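Local coordinates for amino acid adenylation domain-containing protein (Bacillus stratosphericus LAMA 585, PDB 6ULY), which probably activates a branched-chain alpha-keto acid as its acyl adenylate for nonribosomal depsipeptide synthesis, and binds a keto acyl adenylate, at residues E474-E479 and K525-T530; L505-K510 and R519-I524. All blocks are in the same frame, centred on the assembly; numbering follows the deposited sequence.

Interaction 1. Residues E474-E479 and K525-T530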
ATOM      1  N   GLU A 474      -0.162 -18.998 -19.032  0.83117.61           N
ATOM      2  CA  GLU A 474       0.266 -20.401 -18.810  0.83117.84           C
ATOM      3  C   GLU A 474       0.006 -21.247 -20.064  0.83114.23           C
ATOM      4  O   GLU A 474       0.920 -21.969 -20.484  0.83110.69           O
ATOM      5  CB  GLU A 474      -0.441 -20.977 -17.588  0.83116.45           C
ATOM      6  CG  GLU A 474       0.005 -20.348 -16.281  0.83116.77           C
ATOM      7  CD  GLU A 474      -0.924 -20.666 -15.124  0.83115.96           C
ATOM      8  OE1 GLU A 474      -1.968 -21.306 -15.373  0.83114.16           O
ATOM      9  OE2 GLU A 474      -0.605 -20.271 -13.983  0.83113.44           O
ATOM     10  N   ALA A 475      -1.184 -21.169 -20.653  1.00112.15           N
ATOM     11  CA  ALA A 475      -1.497 -21.908 -21.897  1.00110.55           C
ATOM     12  C   ALA A 475      -0.427 -21.605 -22.954  1.00109.51           C
ATOM     13  O   ALA A 475       0.087 -22.562 -23.560  1.00111.22           O
ATOM     14  CB  ALA A 475      -2.887 -21.570 -22.389  1.00113.57           C
ATOM     15  N   ILE A 476      -0.098 -20.328 -23.171  0.95122.47           N
ATOM     16  CA  ILE A 476       0.875 -19.924 -24.228  0.95121.14           C
ATOM     17  C   ILE A 476       2.259 -20.457 -23.860  0.95111.73           C
ATOM     18  O   ILE A 476       2.953 -20.976 -24.755  0.95115.36           O
ATOM     19  CB  ILE A 476       0.883 -18.404 -24.454  0.95117.72           C
ATOM     20  CG1 ILE A 476      -0.358 -17.983 -25.245  0.95128.27           C
ATOM     21  CG2 ILE A 476       2.170 -17.958 -25.149  0.95113.80           C
ATOM     22  CD1 ILE A 476      -0.895 -16.631 -24.864  0.95136.68           C
ATOM     23  N   ALA A 477       2.648 -20.355 -22.591  0.76110.65           N
ATOM     24  CA  ALA A 477       3.937 -20.903 -22.111  0.76110.39           C
ATOM     25  C   ALA A 477       4.015 -22.410 -22.410  0.76108.96           C
ATOM     26  O   ALA A 477       5.116 -22.883 -22.744  0.76107.06           O
ATOM     27  CB  ALA A 477       4.127 -20.610 -20.644  0.76114.33           C
ATOM     28  N   GLU A 478       2.888 -23.128 -22.332  0.89115.81           N
ATOM     29  CA  GLU A 478       2.826 -24.613 -22.463  0.89109.29           C
ATOM     30  C   GLU A 478       2.878 -25.045 -23.930  0.89111.87           C
ATOM     31  O   GLU A 478       3.051 -26.246 -24.169  0.89109.56           O
ATOM     32  CB  GLU A 478       1.563 -25.155 -21.790  0.89112.52           C
ATOM     33  CG  GLU A 478       1.641 -25.172 -20.269  0.89111.86           C
ATOM     34  CD  GLU A 478       0.360 -25.577 -19.550  0.89107.25           C
ATOM     35  OE1 GLU A 478      -0.713 -24.998 -19.867  0.89109.99           O
ATOM     36  OE2 GLU A 478       0.437 -26.473 -18.672  0.89111.18           O
ATOM     37  N   GLU A 479       2.745 -24.124 -24.878  0.96111.60           N
ATOM     38  CA  GLU A 479       2.912 -24.448 -26.317  0.96111.55           C
ATOM     39  C   GLU A 479       4.403 -24.604 -26.651  0.96108.71           C
ATOM     40  O   GLU A 479       4.704 -25.212 -27.699  0.96111.47           O
ATOM     41  CB  GLU A 479       2.265 -23.377 -27.194  0.96114.95           C
ATOM     42  CG  GLU A 479       0.752 -23.306 -27.063  0.96107.76           C
ATOM     43  CD  GLU A 479       0.106 -22.049 -27.636  0.96108.71           C
ATOM     44  OE1 GLU A 479       0.814 -21.103 -28.035  0.96109.71           O
ATOM     45  OE2 GLU A 479      -1.125 -22.024 -27.698  0.96104.14           O
ATOM     46  N   LYS A 525      10.011 -16.854 -23.103  1.00104.17           N
ATOM     47  CA  LYS A 525      10.110 -15.381 -23.131  1.00106.42           C
ATOM     48  C   LYS A 525       9.609 -14.891 -24.491  1.00103.58           C
ATOM     49  O   LYS A 525       8.759 -13.977 -24.525  1.00107.75           O
ATOM     50  CB  LYS A 525      11.553 -14.978 -22.812  1.00106.05           C
ATOM     51  CG  LYS A 525      11.735 -13.515 -22.441  1.00116.63           C
ATOM     52  CD  LYS A 525      13.050 -13.190 -21.739  1.00120.59           C
ATOM     53  CE  LYS A 525      13.985 -12.320 -22.559  1.00119.45           C
ATOM     54  NZ  LYS A 525      15.279 -12.105 -21.866  1.00112.23           N
ATOM     55  N   SER A 526      10.090 -15.488 -25.581  0.83105.37           N
ATOM     56  CA  SER A 526       9.854 -14.965 -26.953  0.83102.01           C
ATOM     57  C   SER A 526       8.449 -15.348 -27.436  0.83105.03           C
ATOM     58  O   SER A 526       7.822 -14.522 -28.116  0.83106.84           O
ATOM     59  CB  SER A 526      10.931 -15.405 -27.916  0.83 97.82           C
ATOM     60  OG  SER A 526      10.804 -16.784 -28.233  0.83 95.93           O
ATOM     61  N   HIS A 527       7.966 -16.546 -27.109  1.00105.52           N
ATOM     62  CA  HIS A 527       6.617 -17.004 -27.523  1.00110.26           C
ATOM     63  C   HIS A 527       5.536 -16.213 -26.781  1.00111.61           C
ATOM     64  O   HIS A 527       4.498 -15.915 -27.388  1.00117.96           O
ATOM     65  CB  HIS A 527       6.473 -18.507 -27.307  1.00105.43           C
ATOM     66  CG  HIS A 527       5.230 -19.073 -27.901  1.00108.96           C
ATOM     67  ND1 HIS A 527       4.878 -18.861 -29.217  1.00112.88           N
ATOM     68  CD2 HIS A 527       4.264 -19.852 -27.370  1.00111.33           C
ATOM     69  CE1 HIS A 527       3.741 -19.481 -29.470  1.00115.51           C
ATOM     70  NE2 HIS A 527       3.343 -20.096 -28.351  1.00113.59           N
ATOM     71  N   ILE A 528       5.753 -15.877 -25.516  1.00112.01           N
ATOM     72  CA  ILE A 528       4.777 -15.042 -24.761  1.00115.73           C
ATOM     73  C   ILE A 528       4.837 -13.605 -25.296  1.00122.53           C
ATOM     74  O   ILE A 528       3.767 -12.978 -25.427  1.00133.14           O
ATOM     75  CB  ILE A 528       5.031 -15.122 -23.241  1.00113.75           C
ATOM     76  CG1 ILE A 528       4.652 -16.499 -22.690  1.00108.31           C
ATOM     77  CG2 ILE A 528       4.301 -14.010 -22.494  1.00115.46           C
ATOM     78  CD1 ILE A 528       5.019 -16.676 -21.244  1.00103.76           C
ATOM     79  N   ALA A 529       6.035 -13.089 -25.588  0.73118.16           N
ATOM     80  CA  ALA A 529       6.205 -11.722 -26.135  0.73120.36           C
ATOM     81  C   ALA A 529       5.444 -11.602 -27.462  0.73117.59           C
ATOM     82  O   ALA A 529       4.730 -10.604 -27.653  0.73120.16           O
ATOM     83  CB  ALA A 529       7.663 -11.382 -26.293  0.73120.27           C
ATOM     84  N   THR A 530       5.565 -12.588 -28.349  1.00119.42           N
ATOM     85  CA  THR A 530       4.894 -12.550 -29.674  1.00119.11           C
ATOM     86  C   THR A 530       3.381 -12.609 -29.438  1.00122.64           C
ATOM     87  O   THR A 530       2.714 -11.577 -29.675  1.00117.52           O
ATOM     88  CB  THR A 530       5.442 -13.637 -30.612  1.00109.93           C
ATOM     89  OG1 THR A 530       6.821 -13.348 -30.854  1.00100.83           O
ATOM     90  CG2 THR A 530       4.706 -13.722 -31.933  1.00 98.28           C
TER
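A His-carboxylate hydrogen bond between His527 and Glu479 ties segment 474-479 to the side of helix 514-532, next to a small apolar interface. His527 NE2 donates to Glu479 OE1 at 2.7 Å with an N-H...O angle of 162°. The acceptor is the anti lone pair of OE1, and this oxygen lies close to the plane of the imidazole, while the carboxylate itself is turned 54° against the ring. A chi1 of -171° swings the imidazole of His527 away from its own backbone N and out toward Glu479. Its CD2 edge then faces Ile476 O, 3.1 Å away and near the ring plane; the same carbonyl takes the backbone N-H of Glu479, so one short run of chain presents both the oxygen and the carboxylate to the imidazole. Both helices belong to the small C-terminal subdomain of the ANL adenylate-forming fold, where helix 470-477 and helix 514-532 pack beside each other and strands 483-491 and 539-543 adjoin them. The methyl CG2 of Ile476 bridges the polar and apolar parts of the contact, 3.6 Å from His527 CD2 and 3.8 Å from Ile528 CG1. Further in, the extended CD1 of Ile528 reaches Ala477 CB at 4.1 Å, and Ile528 also touches Ile539. Lys531 and Met532, one turn further along, continue the cover over Ile476.

Interaction 2. Residues L505-K510 and R519-I524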
ATOM      1  N   LEU A 505       7.430 -16.482 -14.700  1.00127.79           N
ATOM      2  CA  LEU A 505       6.865 -17.728 -15.273  1.00126.03           C
ATOM      3  C   LEU A 505       7.682 -18.922 -14.751  1.00128.71           C
ATOM      4  O   LEU A 505       8.772 -19.198 -15.292  1.00122.34           O
ATOM      5  CB  LEU A 505       6.890 -17.590 -16.806  1.00120.57           C
ATOM      6  CG  LEU A 505       5.885 -18.421 -17.608  1.00114.86           C
ATOM      7  CD1 LEU A 505       6.281 -19.886 -17.644  1.00113.11           C
ATOM      8  CD2 LEU A 505       4.477 -18.266 -17.071  1.00118.68           C
ATOM      9  N   PHE A 506       7.190 -19.602 -13.712  0.84122.60           N
ATOM     10  CA  PHE A 506       7.746 -20.903 -13.260  0.84116.70           C
ATOM     11  C   PHE A 506       7.353 -21.987 -14.260  0.84113.53           C
ATOM     12  O   PHE A 506       6.234 -21.963 -14.800  0.84112.95           O
ATOM     13  CB  PHE A 506       7.241 -21.293 -11.870  0.84119.03           C
ATOM     14  CG  PHE A 506       7.678 -20.351 -10.779  0.84122.57           C
ATOM     15  CD1 PHE A 506       8.958 -20.429 -10.248  0.84118.92           C
ATOM     16  CD2 PHE A 506       6.818 -19.370 -10.302  0.84122.44           C
ATOM     17  CE1 PHE A 506       9.362 -19.551  -9.250  0.84116.08           C
ATOM     18  CE2 PHE A 506       7.224 -18.492  -9.307  0.84123.75           C
ATOM     19  CZ  PHE A 506       8.494 -18.588  -8.778  0.84117.35           C
ATOM     20  N   PHE A 507       8.247 -22.935 -14.503  0.93109.16           N
ATOM     21  CA  PHE A 507       7.914 -24.073 -15.388  0.93107.03           C
ATOM     22  C   PHE A 507       8.700 -25.314 -14.962  0.93106.97           C
ATOM     23  O   PHE A 507       9.826 -25.228 -14.409  0.93107.70           O
ATOM     24  CB  PHE A 507       8.120 -23.687 -16.857  0.93105.35           C
ATOM     25  CG  PHE A 507       9.561 -23.499 -17.277  0.93104.93           C
ATOM     26  CD1 PHE A 507      10.240 -22.322 -16.987  0.93106.74           C
ATOM     27  CD2 PHE A 507      10.247 -24.498 -17.959  0.93100.43           C
ATOM     28  CE1 PHE A 507      11.563 -22.146 -17.370  0.93108.03           C
ATOM     29  CE2 PHE A 507      11.575 -24.324 -18.337  0.93101.28           C
ATOM     30  CZ  PHE A 507      12.230 -23.146 -18.043  0.93102.54           C
ATOM     31  N   THR A 508       8.072 -26.463 -15.189  0.89106.12           N
ATOM     32  CA  THR A 508       8.736 -27.785 -15.194  0.89107.11           C
ATOM     33  C   THR A 508       9.256 -28.024 -16.605  0.89108.17           C
ATOM     34  O   THR A 508       8.451 -28.071 -17.538  0.89104.75           O
ATOM     35  CB  THR A 508       7.761 -28.933 -14.891  0.89111.85           C
ATOM     36  OG1 THR A 508       7.069 -28.632 -13.681  0.89106.71           O
ATOM     37  CG2 THR A 508       8.448 -30.282 -14.789  0.89104.43           C
ATOM     38  N   PRO A 509      10.578 -28.193 -16.827  1.00104.12           N
ATOM     39  CA  PRO A 509      11.036 -28.663 -18.128  1.00100.41           C
ATOM     40  C   PRO A 509      10.767 -30.170 -18.243  1.00 96.67           C
ATOM     41  O   PRO A 509      10.831 -30.875 -17.234  1.00107.01           O
ATOM     42  CB  PRO A 509      12.528 -28.318 -18.119  1.00 98.83           C
ATOM     43  CG  PRO A 509      12.919 -28.433 -16.654  1.00101.09           C
ATOM     44  CD  PRO A 509      11.689 -27.987 -15.880  1.00102.54           C
ATOM     45  N   LYS A 510      10.452 -30.624 -19.458  0.87 94.15           N
ATOM     46  CA  LYS A 510      10.350 -32.067 -19.779  0.87 96.59           C
ATOM     47  C   LYS A 510      11.671 -32.768 -19.438  0.87 89.88           C
ATOM     48  O   LYS A 510      11.658 -33.996 -19.230  0.87 91.91           O
ATOM     49  CB  LYS A 510      10.014 -32.257 -21.256  0.87 84.34           C
ATOM     50  CG  LYS A 510       8.594 -31.883 -21.639  0.87 86.52           C
ATOM     51  CD  LYS A 510       8.250 -32.229 -23.077  0.87 82.68           C
ATOM     52  CE  LYS A 510       6.861 -31.755 -23.459  0.87 91.35           C
ATOM     53  NZ  LYS A 510       6.530 -32.050 -24.874  0.87 91.17           N
ATOM     54  N   ARG A 519      17.057 -23.412 -23.516  0.89 71.31           N
ATOM     55  CA  ARG A 519      16.251 -23.347 -24.757  0.89 74.71           C
ATOM     56  C   ARG A 519      14.787 -23.031 -24.418  0.89 81.01           C
ATOM     57  O   ARG A 519      14.219 -22.079 -25.010  0.89 78.52           O
ATOM     58  CB  ARG A 519      16.329 -24.658 -25.531  0.89 67.39           C
ATOM     59  CG  ARG A 519      15.466 -24.658 -26.780  0.89 65.22           C
ATOM     60  CD  ARG A 519      15.284 -26.060 -27.316  0.89 60.95           C
ATOM     61  NE  ARG A 519      16.553 -26.772 -27.322  0.89 62.84           N
ATOM     62  CZ  ARG A 519      16.683 -28.084 -27.308  0.89 68.56           C
ATOM     63  NH1 ARG A 519      15.602 -28.846 -27.294  0.89 71.31           N
ATOM     64  NH2 ARG A 519      17.894 -28.621 -27.310  0.89 69.68           N
ATOM     65  N   ALA A 520      14.178 -23.793 -23.508  1.00 86.83           N
ATOM     66  CA  ALA A 520      12.758 -23.596 -23.145  1.00 83.72           C
ATOM     67  C   ALA A 520      12.565 -22.175 -22.613  1.00 85.34           C
ATOM     68  O   ALA A 520      11.562 -21.551 -22.996  1.00 88.20           O
ATOM     69  CB  ALA A 520      12.293 -24.625 -22.147  1.00 85.85           C
ATOM     70  N   SER A 521      13.485 -21.686 -21.773  0.82 83.32           N
ATOM     71  CA  SER A 521      13.395 -20.344 -21.132  0.82 87.27           C
ATOM     72  C   SER A 521      13.369 -19.243 -22.195  0.82 88.87           C
ATOM     73  O   SER A 521      12.541 -18.319 -22.081  0.82 92.10           O
ATOM     74  CB  SER A 521      14.523 -20.129 -20.162  0.82 97.81           C
ATOM     75  OG  SER A 521      14.431 -21.062 -19.098  0.82 94.13           O
ATOM     76  N   GLN A 522      14.241 -19.350 -23.199  1.00 87.61           N
ATOM     77  CA  GLN A 522      14.289 -18.397 -24.336  1.00 89.86           C
ATOM     78  C   GLN A 522      12.962 -18.460 -25.095  1.00 90.88           C
ATOM     79  O   GLN A 522      12.421 -17.391 -25.396  1.00 97.44           O
ATOM     80  CB  GLN A 522      15.434 -18.699 -25.307  1.00 88.36           C
ATOM     81  CG  GLN A 522      16.835 -18.496 -24.742  1.00 84.88           C
ATOM     82  CD  GLN A 522      17.884 -18.971 -25.724  1.00 83.02           C
ATOM     83  OE1 GLN A 522      18.789 -19.727 -25.383  1.00 77.11           O
ATOM     84  NE2 GLN A 522      17.763 -18.545 -26.972  1.00 77.95           N
ATOM     85  N   HIS A 523      12.466 -19.659 -25.409  0.91 91.14           N
ATOM     86  CA  HIS A 523      11.201 -19.829 -26.172  0.91 91.11           C
ATOM     87  C   HIS A 523      10.011 -19.304 -25.362  0.91100.13           C
ATOM     88  O   HIS A 523       9.113 -18.712 -25.968  0.91 98.62           O
ATOM     89  CB  HIS A 523      11.003 -21.286 -26.598  0.91 91.90           C
ATOM     90  CG  HIS A 523      11.978 -21.748 -27.631  0.91 87.60           C
ATOM     91  ND1 HIS A 523      12.571 -20.895 -28.545  0.91 88.74           N
ATOM     92  CD2 HIS A 523      12.464 -22.978 -27.903  0.91 85.17           C
ATOM     93  CE1 HIS A 523      13.382 -21.577 -29.328  0.91 81.39           C
ATOM     94  NE2 HIS A 523      13.335 -22.853 -28.954  0.91 81.98           N
ATOM     95  N   ILE A 524       9.993 -19.527 -24.051  1.00 99.10           N
ATOM     96  CA  ILE A 524       8.906 -19.018 -23.166  1.00 97.73           C
ATOM     97  C   ILE A 524       8.864 -17.491 -23.292  1.00105.53           C
ATOM     98  O   ILE A 524       7.791 -16.918 -23.558  1.00102.95           O
ATOM     99  CB  ILE A 524       9.129 -19.478 -21.710  1.00103.46           C
ATOM    100  CG1 ILE A 524       8.834 -20.972 -21.532  1.00 97.10           C
ATOM    101  CG2 ILE A 524       8.314 -18.632 -20.733  1.00111.49           C
ATOM    102  CD1 ILE A 524       9.279 -21.540 -20.175  1.00 98.29           C
TER
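Ser521 OG hydrogen-bonds to the carbonyl O of Ile517, one turn back in the same helix, and also touches the rim of the Phe507 ring. There it lies near the ring plane, 3.2 Å from Phe507 CZ and 3.5 Å from Phe507 CE1, so OG sits beside the CZ corner of the ring edge, a close contact and not a hydrogen bond, while its own bond is made within the helix. The principle at work is a flat side chain packed by different partners at its rim and its face. Over one face stands the CD1 methyl of Ile524, 3.5 Å from the ring centroid and only 15° off the normal, a CH-pi contact almost above the centre. Ile524 reaches this point because its CG1-CD1 arm is fully extended (chi2 170°). Its other branch serves a second neighbour, with CG2 packing against Leu505 CD1 at 3.9 Å. A chi1 of 70° for Phe507 tucks the ring over its own backbone, on the side facing the helix. Ala520 CB approaches Phe507 CE2 obliquely at 3.9 Å, and Pro541 of the adjoining strand touches both Phe507 and Ser521. Such apolar packing of a helix on its sheet is characteristic of a beta-alpha-beta crossover, here strand 502-509, helix 514-532 and the parallel strand 539-543.

In the fold
Interactions 1 and 2 share helix 514-532, whose consecutive segments pack on different elements: 519-524 on strand 502-509, then 525-530 on helix 470-477. In chain order the segments run 474-479, 505-510, 519-524, 525-530, so both segments of interaction 2 fall between those of interaction 1. Their centres lie about 9 Å apart and the two contacts merge directly, Ala477 CB packing on Leu505 CD1 at 3.8 Å. Together they unite two helices with the three-stranded sheet in one compact core, the contacts being centred about 36 and 35 Å from the centre of the chain. This is consistent with the C-terminal subdomain of ANL enzymes, which typically rotates as a unit during the catalytic cycle.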